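Local coordinates for cell shape determining protein MreC (Streptococcus pneumoniae, PDB 2QF5), which helps form and maintain cell shape, probably as part of the elongasome that builds peripheral peptidoglycan, at residues G112-T117 and V130-A135; G46-V51 and L151-H156. All coordinates share one frame; numbering follows the deposited sequence.

Contact 1. Residues G112-T117 and V130-A135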
ATOM      1  N   GLY A 112     -10.920  -7.044 -12.396  1.00 24.51           N
ATOM      2  CA  GLY A 112      -9.676  -7.378 -13.059  1.00 24.85           C
ATOM      3  C   GLY A 112      -8.855  -6.179 -13.494  1.00 25.00           C
ATOM      4  O   GLY A 112      -7.711  -6.356 -13.904  1.00 25.97           O
ATOM      5  N   ASP A 113      -9.404  -4.958 -13.409  1.00 25.00           N
ATOM      6  CA  ASP A 113      -8.642  -3.772 -13.797  1.00 24.65           C
ATOM      7  C   ASP A 113      -7.486  -3.620 -12.814  1.00 24.69           C
ATOM      8  O   ASP A 113      -7.642  -3.886 -11.628  1.00 24.15           O
ATOM      9  CB  ASP A 113      -9.486  -2.510 -13.751  1.00 25.03           C
ATOM     10  CG  ASP A 113     -10.410  -2.346 -14.946  1.00 25.64           C
ATOM     11  OD1 ASP A 113     -10.305  -3.062 -15.983  1.00 27.66           O
ATOM     12  OD2 ASP A 113     -11.272  -1.459 -14.816  1.00 25.30           O
ATOM     13  N   LYS A 114      -6.329  -3.194 -13.314  1.00 24.46           N
ATOM     14  CA  LYS A 114      -5.076  -3.254 -12.547  1.00 24.37           C
ATOM     15  C   LYS A 114      -4.872  -1.992 -11.710  1.00 24.33           C
ATOM     16  O   LYS A 114      -4.985  -0.886 -12.226  1.00 24.59           O
ATOM     17  CB  LYS A 114      -3.887  -3.422 -13.477  1.00 24.08           C
ATOM     18  CG  LYS A 114      -3.754  -4.798 -14.060  1.00 24.36           C
ATOM     19  CD  LYS A 114      -2.364  -4.951 -14.633  1.00 25.86           C
ATOM     20  CE  LYS A 114      -2.215  -6.201 -15.480  1.00 26.30           C
ATOM     21  NZ  LYS A 114      -2.325  -7.398 -14.618  1.00 29.90           N
ATOM     22  N   VAL A 115      -4.569  -2.183 -10.429  1.00 23.48           N
ATOM     23  CA  VAL A 115      -4.377  -1.099  -9.482  1.00 23.33           C
ATOM     24  C   VAL A 115      -2.888  -1.033  -9.068  1.00 23.15           C
ATOM     25  O   VAL A 115      -2.277  -2.044  -8.703  1.00 22.52           O
ATOM     26  CB  VAL A 115      -5.253  -1.299  -8.268  1.00 23.09           C
ATOM     27  CG1 VAL A 115      -5.092  -0.112  -7.269  1.00 24.26           C
ATOM     28  CG2 VAL A 115      -6.702  -1.497  -8.717  1.00 21.13           C
ATOM     29  N   THR A 116      -2.309   0.147  -9.230  1.00 22.96           N
ATOM     30  CA  THR A 116      -0.897   0.383  -9.004  1.00 22.81           C
ATOM     31  C   THR A 116      -0.809   1.661  -8.213  1.00 22.96           C
ATOM     32  O   THR A 116      -1.768   2.434  -8.179  1.00 23.27           O
ATOM     33  CB  THR A 116      -0.108   0.545 -10.331  1.00 23.24           C
ATOM     34  OG1 THR A 116      -0.785   1.472 -11.190  1.00 24.83           O
ATOM     35  CG2 THR A 116       0.051  -0.792 -11.072  1.00 20.97           C
ATOM     36  N   THR A 117       0.330   1.914  -7.584  1.00 22.72           N
ATOM     37  CA  THR A 117       0.527   3.208  -6.940  1.00 22.52           C
ATOM     38  C   THR A 117       0.606   4.356  -7.975  1.00 22.57           C
ATOM     39  O   THR A 117       1.044   4.174  -9.107  1.00 22.74           O
ATOM     40  CB  THR A 117       1.730   3.189  -5.939  1.00 22.20           C
ATOM     41  OG1 THR A 117       2.969   2.943  -6.619  1.00 21.77           O
ATOM     42  CG2 THR A 117       1.517   2.104  -4.898  1.00 23.04           C
ATOM     43  N   VAL A 130      -0.542  -2.967  -6.667  1.00 23.31           N
ATOM     44  CA  VAL A 130      -1.419  -3.083  -5.486  1.00 23.25           C
ATOM     45  C   VAL A 130      -2.275  -4.331  -5.580  1.00 23.78           C
ATOM     46  O   VAL A 130      -2.386  -5.116  -4.600  1.00 22.81           O
ATOM     47  CB  VAL A 130      -2.286  -1.823  -5.289  1.00 23.04           C
ATOM     48  CG1 VAL A 130      -3.292  -1.998  -4.154  1.00 22.96           C
ATOM     49  CG2 VAL A 130      -1.396  -0.634  -5.004  1.00 21.75           C
ATOM     50  N   GLY A 131      -2.872  -4.514  -6.755  1.00 23.87           N
ATOM     51  CA  GLY A 131      -3.748  -5.634  -7.016  1.00 24.41           C
ATOM     52  C   GLY A 131      -4.659  -5.402  -8.205  1.00 24.93           C
ATOM     53  O   GLY A 131      -4.342  -4.631  -9.109  1.00 25.23           O
ATOM     54  N   GLU A 132      -5.792  -6.088  -8.205  1.00 26.14           N
ATOM     55  CA  GLU A 132      -6.785  -5.952  -9.274  1.00 26.58           C
ATOM     56  C   GLU A 132      -8.161  -5.738  -8.666  1.00 26.68           C
ATOM     57  O   GLU A 132      -8.456  -6.216  -7.554  1.00 27.07           O
ATOM     58  CB  GLU A 132      -6.750  -7.172 -10.201  1.00 26.77           C
ATOM     59  CG  GLU A 132      -5.415  -7.251 -11.022  1.00 27.71           C
ATOM     60  CD  GLU A 132      -5.189  -8.593 -11.718  1.00 29.15           C
ATOM     61  OE1 GLU A 132      -4.151  -8.750 -12.400  1.00 32.75           O
ATOM     62  OE2 GLU A 132      -6.055  -9.481 -11.612  1.00 32.32           O
ATOM     63  N   VAL A 133      -8.979  -4.976  -9.375  1.00 26.52           N
ATOM     64  CA  VAL A 133     -10.332  -4.654  -8.919  1.00 27.39           C
ATOM     65  C   VAL A 133     -11.214  -5.898  -8.791  1.00 27.82           C
ATOM     66  O   VAL A 133     -11.219  -6.755  -9.655  1.00 27.64           O
ATOM     67  CB  VAL A 133     -11.017  -3.649  -9.873  1.00 27.31           C
ATOM     68  CG1 VAL A 133     -12.518  -3.512  -9.549  1.00 26.38           C
ATOM     69  CG2 VAL A 133     -10.271  -2.296  -9.837  1.00 25.20           C
ATOM     70  N   VAL A 134     -11.961  -5.956  -7.696  1.00 28.88           N
ATOM     71  CA  VAL A 134     -12.940  -7.013  -7.432  1.00 29.36           C
ATOM     72  C   VAL A 134     -14.367  -6.530  -7.714  1.00 30.08           C
ATOM     73  O   VAL A 134     -15.166  -7.262  -8.317  1.00 30.22           O
ATOM     74  CB  VAL A 134     -12.864  -7.464  -5.948  1.00 29.42           C
ATOM     75  CG1 VAL A 134     -14.141  -8.200  -5.535  1.00 29.36           C
ATOM     76  CG2 VAL A 134     -11.624  -8.297  -5.711  1.00 28.18           C
ATOM     77  N   ALA A 135     -14.690  -5.317  -7.249  1.00 30.70           N
ATOM     78  CA  ALA A 135     -16.022  -4.712  -7.454  1.00 31.00           C
ATOM     79  C   ALA A 135     -15.982  -3.189  -7.253  1.00 31.71           C
ATOM     80  O   ALA A 135     -15.060  -2.658  -6.624  1.00 30.35           O
ATOM     81  CB  ALA A 135     -17.040  -5.331  -6.494  1.00 30.79           C
TER

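Contact 2. Residues G46-V51 and L151-H156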
ATOM      1  N   GLY A  46       3.658  -7.695  -3.923  1.00 18.69           N
ATOM      2  CA  GLY A  46       3.212  -6.297  -4.121  1.00 18.92           C
ATOM      3  C   GLY A  46       3.216  -5.432  -2.875  1.00 18.22           C
ATOM      4  O   GLY A  46       3.850  -5.783  -1.885  1.00 17.01           O
ATOM      5  N   LEU A  47       2.502  -4.305  -2.946  1.00 18.66           N
ATOM      6  CA  LEU A  47       2.387  -3.335  -1.835  1.00 19.16           C
ATOM      7  C   LEU A  47       1.758  -3.983  -0.629  1.00 19.40           C
ATOM      8  O   LEU A  47       0.664  -4.552  -0.730  1.00 19.71           O
ATOM      9  CB  LEU A  47       1.513  -2.129  -2.232  1.00 19.32           C
ATOM     10  CG  LEU A  47       1.512  -0.908  -1.301  1.00 18.84           C
ATOM     11  CD1 LEU A  47       2.868  -0.220  -1.314  1.00 18.03           C
ATOM     12  CD2 LEU A  47       0.409   0.068  -1.678  1.00 17.47           C
ATOM     13  N   ILE A  48       2.451  -3.906   0.500  1.00 19.86           N
ATOM     14  CA  ILE A  48       1.961  -4.461   1.773  1.00 20.72           C
ATOM     15  C   ILE A  48       1.714  -3.391   2.845  1.00 20.36           C
ATOM     16  O   ILE A  48       1.051  -3.636   3.846  1.00 20.67           O
ATOM     17  CB  ILE A  48       2.963  -5.497   2.339  1.00 21.10           C
ATOM     18  CG1 ILE A  48       4.296  -4.816   2.684  1.00 21.12           C
ATOM     19  CG2 ILE A  48       3.228  -6.556   1.321  1.00 22.84           C
ATOM     20  CD1 ILE A  48       5.046  -5.510   3.752  1.00 22.25           C
ATOM     21  N   GLY A  49       2.280  -2.208   2.651  1.00 21.01           N
ATOM     22  CA  GLY A  49       2.083  -1.122   3.601  1.00 20.12           C
ATOM     23  C   GLY A  49       2.833   0.135   3.234  1.00 19.53           C
ATOM     24  O   GLY A  49       3.405   0.244   2.150  1.00 19.74           O
ATOM     25  N   SER A  50       2.831   1.073   4.167  1.00 18.69           N
ATOM     26  CA  SER A  50       3.585   2.318   4.053  1.00 18.42           C
ATOM     27  C   SER A  50       4.377   2.582   5.351  1.00 17.92           C
ATOM     28  O   SER A  50       3.974   2.181   6.436  1.00 17.21           O
ATOM     29  CB  SER A  50       2.637   3.462   3.756  1.00 17.63           C
ATOM     30  OG  SER A  50       1.582   3.486   4.678  1.00 17.19           O
ATOM     31  N   VAL A  51       5.536   3.208   5.228  1.00 17.78           N
ATOM     32  CA  VAL A  51       6.285   3.604   6.403  1.00 18.12           C
ATOM     33  C   VAL A  51       5.480   4.598   7.241  1.00 18.17           C
ATOM     34  O   VAL A  51       4.933   5.572   6.699  1.00 17.80           O
ATOM     35  CB  VAL A  51       7.638   4.257   6.014  1.00 18.14           C
ATOM     36  CG1 VAL A  51       8.299   4.895   7.226  1.00 15.75           C
ATOM     37  CG2 VAL A  51       8.554   3.230   5.371  1.00 17.56           C
ATOM     38  N   LEU A 151      -5.501  -7.732  -3.286  1.00 27.67           N
ATOM     39  CA  LEU A 151      -4.062  -7.436  -3.233  1.00 27.88           C
ATOM     40  C   LEU A 151      -3.227  -8.547  -3.870  1.00 27.60           C
ATOM     41  O   LEU A 151      -3.502  -9.735  -3.658  1.00 26.79           O
ATOM     42  CB  LEU A 151      -3.595  -7.273  -1.766  1.00 28.29           C
ATOM     43  CG  LEU A 151      -4.232  -6.227  -0.844  1.00 29.02           C
ATOM     44  CD1 LEU A 151      -5.729  -6.513  -0.674  1.00 32.38           C
ATOM     45  CD2 LEU A 151      -3.610  -6.258   0.533  1.00 29.07           C
ATOM     46  N   SER A 152      -2.189  -8.161  -4.614  1.00 27.74           N
ATOM     47  CA  SER A 152      -1.194  -9.131  -5.125  1.00 27.24           C
ATOM     48  C   SER A 152      -0.338  -9.707  -4.021  1.00 26.98           C
ATOM     49  O   SER A 152      -0.016 -10.919  -4.022  1.00 27.63           O
ATOM     50  CB  SER A 152      -0.245  -8.474  -6.116  1.00 26.80           C
ATOM     51  OG  SER A 152      -0.924  -7.537  -6.875  1.00 29.10           O
ATOM     52  N   ALA A 153       0.085  -8.823  -3.118  1.00 25.91           N
ATOM     53  CA  ALA A 153       0.876  -9.206  -1.988  1.00 25.91           C
ATOM     54  C   ALA A 153       0.111 -10.208  -1.133  1.00 25.97           C
ATOM     55  O   ALA A 153      -1.069 -10.036  -0.870  1.00 25.89           O
ATOM     56  CB  ALA A 153       1.278  -7.986  -1.165  1.00 25.82           C
ATOM     57  N   ASP A 154       0.793 -11.273  -0.741  1.00 26.18           N
ATOM     58  CA  ASP A 154       0.282 -12.173   0.272  1.00 26.46           C
ATOM     59  C   ASP A 154       0.542 -11.548   1.643  1.00 26.52           C
ATOM     60  O   ASP A 154       1.624 -11.002   1.934  1.00 25.81           O
ATOM     61  CB  ASP A 154       0.909 -13.575   0.154  1.00 26.29           C
ATOM     62  CG  ASP A 154      -0.023 -14.685   0.648  1.00 26.29           C
ATOM     63  OD1 ASP A 154      -0.235 -14.798   1.875  1.00 25.74           O
ATOM     64  OD2 ASP A 154      -0.545 -15.454  -0.194  1.00 27.95           O
ATOM     65  N   THR A 155      -0.494 -11.636   2.462  1.00 27.23           N
ATOM     66  CA  THR A 155      -0.562 -11.024   3.786  1.00 27.62           C
ATOM     67  C   THR A 155       0.005 -11.965   4.863  1.00 27.59           C
ATOM     68  O   THR A 155       0.357 -11.541   5.961  1.00 27.65           O
ATOM     69  CB  THR A 155      -2.033 -10.626   4.055  1.00 28.01           C
ATOM     70  OG1 THR A 155      -2.194  -9.245   3.704  1.00 28.71           O
ATOM     71  CG2 THR A 155      -2.467 -10.886   5.506  1.00 28.66           C
ATOM     72  N   HIS A 156       0.147 -13.235   4.519  1.00 27.47           N
ATOM     73  CA  HIS A 156       0.705 -14.203   5.453  1.00 27.76           C
ATOM     74  C   HIS A 156       2.226 -14.293   5.288  1.00 27.62           C
ATOM     75  O   HIS A 156       2.751 -14.213   4.168  1.00 26.96           O
ATOM     76  CB  HIS A 156       0.062 -15.579   5.232  1.00 27.97           C
ATOM     77  CG  HIS A 156      -1.440 -15.560   5.272  1.00 28.73           C
ATOM     78  ND1 HIS A 156      -2.162 -16.030   6.349  1.00 29.39           N
ATOM     79  CD2 HIS A 156      -2.353 -15.129   4.368  1.00 28.51           C
ATOM     80  CE1 HIS A 156      -3.453 -15.888   6.107  1.00 29.60           C
ATOM     81  NE2 HIS A 156      -3.596 -15.340   4.913  1.00 29.22           N
TER
HETATM   82  O   HOH W   1      -0.384  -5.744  -2.924  1.00 13.03           O

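Contact 1. Residues G112-T117 and V130-A135
The carbonyl oxygen of Val115 is gripped by two backbone amides of the facing strand, Val130 N at 2.8 Å and Gly131 N at 3.2 Å from Val115 O. Both donors come from the same face of its carbonyl plane, and their sharing of a single residue opposite them makes a classic beta bulge in the antiparallel hairpin of strands 114-118 and 126-137. Gly131 O in turn takes the amide of Val115, with 2.8 Å from Val115 N to Gly131 O, so that Val115 and Gly131 form a hydrogen-bonded pair. The ladder continues past Lys114 and Glu132, a non-hydrogen-bonded pair. Here Asp113 O accepts from Val133 N at 2.8 Å, and Gly112 N donates to Val133 O. Asp113 O also lies 3.2 Å from Glu132 CA, a CA-H...O contact that supplements its amide bond.

The side chains of Lys114 and Glu132 lie alongside each other on one face of the sheet and point the same way. The lysine, bent at its last torsion (chi4 -67°), turns its ammonium toward the carboxylate in a salt bridge whose hydrogen bond is weak, 3.2 Å from Lys114 NZ to Glu132 OE1. The opposite face is apolar: one Val115 methyl, CG1, packs against Val130 CB, and the other, CG2, meets Val133 CG2 at 3.8 Å. Other polar ends find partners outside the two segments: Asp113 OD2 bonds to His79 ND1 and Ser110 N, Thr116 OG1 to Lys76 NZ, and the buried Thr117 OG1 to Val125 O and Ile128 N. Strand 72-79 lies along 114-118, strand 146-151 pairs with 126-137, and Val115 packs on Val75, Ile77, Val149 and Ile100 inside the barrel these strands close.

Contact 2. Residues G46-V51 and L151-H156
A single water joins Leu47 O to Ala153 N: it donates to Leu47 O at 2.7 Å and accepts from Ala153 N at 3.1 Å. It thereby bridges strand 46-54 of one antiparallel beta barrel to the loop that leaves strand 146-151 of the other and leads to strand 160-166 of the first. The amide of Ala153 and the carbonyl of Leu47 are thus satisfied across the contact without touching directly.

Beside the water, the methyl of Ala153 points toward the strand. Ala153 CB lies 3.5 Å from Gly46 O and equally close to Leu47 O, and 3.5 Å also separates Ala153 CB from Ile48 CG2, tighter than usual for two carbons. Ile48 offers this branch methyl because CG2 stands anti to its own carbonyl carbon (chi1 64°), while the end of the side chain leads away; Ile48 also touches Ala43, Val158 and Ile161. Gly46 passes close to the loop, its CA 4.3 Å from Ala153 CA.

Farther along, the loop is tied to Asn44, whose ND2 donates to Asp154 O, and is turned locally by an Asx turn: the carboxylate of Asp154 folds back, with its anti lone pair accepting at 3.1 Å between Asp154 OD1 and His156 N.

In the fold
The centres of contacts 1 and 2 lie about 13 Å apart. Contact 1 lies within the six-stranded antiparallel barrel running from strand 72-79 to strand 146-151. Contact 2 sits nearer the centre of the molecule, at the seam where strand 46-54 of the other barrel meets the loop returning from 146-151 to 160-166. In sequence, 112-117 and 130-135 both fall between 46-51 and 151-156. The two contacts touch: Val130 O and Ser152 N are probably hydrogen-bonded, and Val130 CG2 packs on Leu47 CD2. Val130 thus lies at the junction of a double beta barrel, consistent with the chymotrypsin-like fold of the Peptidase_PA clan, in the probably extracellular part of MreC.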